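Local coordinates for protein cytochrome C' (Rubrivivax gelatinosus, PDB 1JAF) that carries a covalently bound, high-spin heme c with no sixth ligand and has electron transfer activity, though its exact function is not known, at residues E10-A15 and T57-G62. Numbering follows the deposited sequence.
With HEM (protoporphyrin IX containing Fe), chain C.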
loop_
_atom_site.group_PDB
_atom_site.type_symbol
_atom_site.label_atom_id
_atom_site.label_comp_id
_atom_site.label_asym_id
_atom_site.label_seq_id
_atom_site.Cartn_x
_atom_site.Cartn_y
_atom_site.Cartn_z
ATOM N N GLU A 10 1.858 -26.624 23.915
ATOM C CA GLU A 10 2.914 -25.834 23.300
ATOM C C GLU A 10 2.797 -25.808 21.785
ATOM O O GLU A 10 3.177 -24.838 21.145
ATOM C CB GLU A 10 4.276 -26.387 23.660
ATOM C CG GLU A 10 4.730 -26.034 25.038
ATOM C CD GLU A 10 6.230 -26.029 25.116
ATOM O OE1 GLU A 10 6.844 -25.054 24.612
ATOM O OE2 GLU A 10 6.798 -27.011 25.649
ATOM N N TYR A 11 2.318 -26.903 21.211
ATOM C CA TYR A 11 2.149 -27.011 19.767
ATOM C C TYR A 11 1.102 -26.024 19.274
ATOM O O TYR A 11 1.340 -25.265 18.333
ATOM C CB TYR A 11 1.709 -28.424 19.406
ATOM C CG TYR A 11 1.444 -28.630 17.942
ATOM C CD1 TYR A 11 2.473 -28.979 17.081
ATOM C CD2 TYR A 11 0.157 -28.506 17.412
ATOM C CE1 TYR A 11 2.229 -29.205 15.734
ATOM C CE2 TYR A 11 -0.091 -28.729 16.056
ATOM C CZ TYR A 11 0.952 -29.082 15.231
ATOM O OH TYR A 11 0.740 -29.347 13.905
ATOM N N ARG A 12 -0.062 -26.026 19.906
ATOM C CA ARG A 12 -1.128 -25.131 19.498
ATOM C C ARG A 12 -0.795 -23.658 19.735
ATOM O O ARG A 12 -1.131 -22.791 18.913
ATOM C CB ARG A 12 -2.450 -25.524 20.157
ATOM C CG ARG A 12 -2.507 -25.344 21.658
ATOM C CD ARG A 12 -3.723 -26.091 22.189
ATOM N NE ARG A 12 -4.034 -25.768 23.578
ATOM C CZ ARG A 12 -4.623 -26.605 24.426
ATOM N NH1 ARG A 12 -4.959 -27.822 24.033
ATOM N NH2 ARG A 12 -4.884 -26.224 25.667
ATOM N N GLN A 13 -0.117 -23.357 20.835
ATOM C CA GLN A 13 0.258 -21.971 21.117
ATOM C C GLN A 13 1.231 -21.453 20.049
ATOM O O GLN A 13 1.088 -20.343 19.527
ATOM C CB GLN A 13 0.878 -21.855 22.509
ATOM C CG GLN A 13 -0.087 -22.221 23.641
ATOM C CD GLN A 13 0.502 -22.019 25.028
ATOM O OE1 GLN A 13 1.718 -22.001 25.199
ATOM N NE2 GLN A 13 -0.359 -21.883 26.029
ATOM N N SER A 14 2.179 -22.295 19.667
ATOM C CA SER A 14 3.172 -21.941 18.669
ATOM C C SER A 14 2.525 -21.730 17.321
ATOM O O SER A 14 2.892 -20.810 16.584
ATOM C CB SER A 14 4.209 -23.037 18.595
ATOM O OG SER A 14 4.759 -23.223 19.880
ATOM N N ALA A 15 1.568 -22.584 16.984
ATOM C CA ALA A 15 0.873 -22.446 15.710
ATOM C C ALA A 15 0.118 -21.121 15.674
ATOM O O ALA A 15 0.212 -20.382 14.700
ATOM C CB ALA A 15 -0.068 -23.595 15.509
ATOM N N THR A 57 -6.026 -29.442 15.936
ATOM C CA THR A 57 -5.894 -30.876 16.178
ATOM C C THR A 57 -5.297 -31.115 17.576
ATOM O O THR A 57 -5.330 -32.228 18.107
ATOM C CB THR A 57 -4.978 -31.520 15.132
ATOM O OG1 THR A 57 -3.632 -31.072 15.331
ATOM C CG2 THR A 57 -5.430 -31.131 13.728
ATOM N N ALA A 58 -4.792 -30.044 18.181
ATOM C CA ALA A 58 -4.156 -30.105 19.488
ATOM C C ALA A 58 -5.045 -29.712 20.671
ATOM O O ALA A 58 -4.559 -29.168 21.658
ATOM C CB ALA A 58 -2.899 -29.252 19.466
ATOM N N PHE A 59 -6.343 -29.973 20.581
ATOM C CA PHE A 59 -7.241 -29.632 21.681
ATOM C C PHE A 59 -7.920 -30.879 22.251
ATOM O O PHE A 59 -9.055 -30.824 22.726
ATOM C CB PHE A 59 -8.286 -28.619 21.221
ATOM C CG PHE A 59 -7.783 -27.208 21.181
ATOM C CD1 PHE A 59 -7.789 -26.430 22.329
ATOM C CD2 PHE A 59 -7.307 -26.653 19.999
ATOM C CE1 PHE A 59 -7.335 -25.116 22.305
ATOM C CE2 PHE A 59 -6.851 -25.340 19.961
ATOM C CZ PHE A 59 -6.863 -24.570 21.121
ATOM N N GLY A 60 -7.213 -32.005 22.196
ATOM C CA GLY A 60 -7.749 -33.256 22.692
ATOM C C GLY A 60 -8.012 -33.254 24.181
ATOM O O GLY A 60 -7.553 -32.368 24.904
ATOM N N PRO A 61 -8.732 -34.266 24.680
ATOM C CA PRO A 61 -9.054 -34.371 26.103
ATOM C C PRO A 61 -7.792 -34.421 26.950
ATOM O O PRO A 61 -6.771 -34.974 26.532
ATOM C CB PRO A 61 -9.830 -35.680 26.173
ATOM C CG PRO A 61 -9.191 -36.502 25.084
ATOM C CD PRO A 61 -9.102 -35.500 23.963
ATOM N N GLY A 62 -7.849 -33.800 28.118
ATOM C CA GLY A 62 -6.694 -33.806 28.988
ATOM C C GLY A 62 -5.699 -32.692 28.749
ATOM O O GLY A 62 -4.797 -32.497 29.567
HETATM C CHA HEM C . -4.420 -18.499 21.412
HETATM C CHB HEM C . -4.219 -15.661 17.594
HETATM C CHC HEM C . -7.992 -17.836 15.786
HETATM C CHD HEM C . -8.615 -20.221 19.860
HETATM C C1A HEM C . -4.010 -17.598 20.472
HETATM C C2A HEM C . -2.768 -16.851 20.569
HETATM C C3A HEM C . -2.749 -16.020 19.514
HETATM C C4A HEM C . -3.967 -16.262 18.784
HETATM C CMA HEM C . -1.621 -15.072 19.191
HETATM C CAA HEM C . -1.711 -16.820 21.654
HETATM C CBA HEM C . -0.796 -18.022 21.730
HETATM C CGA HEM C . 0.239 -17.885 22.821
HETATM O O1A HEM C . -0.144 -17.653 23.985
HETATM O O2A HEM C . 1.441 -18.003 22.522
HETATM C C1B HEM C . -5.254 -15.974 16.777
HETATM C C2B HEM C . -5.434 -15.414 15.455
HETATM C C3B HEM C . -6.485 -16.064 14.907
HETATM C C4B HEM C . -6.932 -17.006 15.927
HETATM C CMB HEM C . -4.670 -14.269 14.818
HETATM C CAB HEM C . -7.263 -15.897 13.619
HETATM C CBB HEM C . -6.395 -15.831 12.357
HETATM C C1C HEM C . -8.523 -18.635 16.743
HETATM C C2C HEM C . -9.753 -19.390 16.533
HETATM C C3C HEM C . -9.969 -20.095 17.678
HETATM C C4C HEM C . -8.853 -19.709 18.583
HETATM C CMC HEM C . -10.665 -19.391 15.307
HETATM C CAC HEM C . -11.148 -20.974 18.161
HETATM C CBC HEM C . -11.987 -21.832 17.223
HETATM C C1D HEM C . -7.540 -19.909 20.672
HETATM C C2D HEM C . -7.269 -20.525 21.973
HETATM C C3D HEM C . -6.044 -20.099 22.349
HETATM C C4D HEM C . -5.600 -19.172 21.338
HETATM C CMD HEM C . -8.180 -21.347 22.835
HETATM C CAD HEM C . -5.277 -20.544 23.564
HETATM C CBD HEM C . -4.350 -21.726 23.364
HETATM C CGD HEM C . -3.659 -22.124 24.650
HETATM O O1D HEM C . -3.731 -23.313 25.024
HETATM O O2D HEM C . -3.056 -21.245 25.300
HETATM N NA HEM C . -4.752 -17.224 19.367
HETATM N NB HEM C . -6.203 -16.926 17.083
HETATM N NC HEM C . -8.009 -18.771 18.005
HETATM N ND HEM C . -6.519 -19.042 20.307
HETATM FE FE HEM C . -6.506 -17.819 18.790
HETATM O O HOH W 1 -1.004 -31.824 13.687
#
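At the propionate end of the heme c pocket, Arg12 of helix 5-30 lies against Ala58 and Phe59 in the loop that follows helix 38-53. Its guanidinium is fixed on three counts. Arg12 NH1 donates to Ala58 O at 2.8 Å and 161°, the acceptor lying almost in the guanidinium plane. From another part of the same rim, Arg12 NE reaches heme O1D at 2.9 Å, and NH2 adds a longer, more bent bond to that oxygen. The Phe59 ring then stacks on one guanidinium face, planes 4° apart, while Arg12 CD makes a CH-pi contact over the same ring. With CG between the backbone N and carbonyl carbon (chi1 67°) and the chain extended from CG to NE, the guanidinium reaches both Ala58 O and the propionate. Thr63 O and Thr69 OG1 also accept from NH2. One residue along, Gln13 NE2 bonds the other propionate oxygen, O2D, at 2.9 Å. Ala58 CB packs 3.8 Å from both Tyr11 CD2 and Arg12 CB. A water bridges Tyr11 OH and Thr57 OG1, whose stronger partners are His22 NE2 of the second subunit and Leu54 O respectively. An arginine that binds a heme propionate while a loop carbonyl and an aromatic ring fix its plane is how this four-helix-bundle cytochrome c' holds the propionate end of its heme.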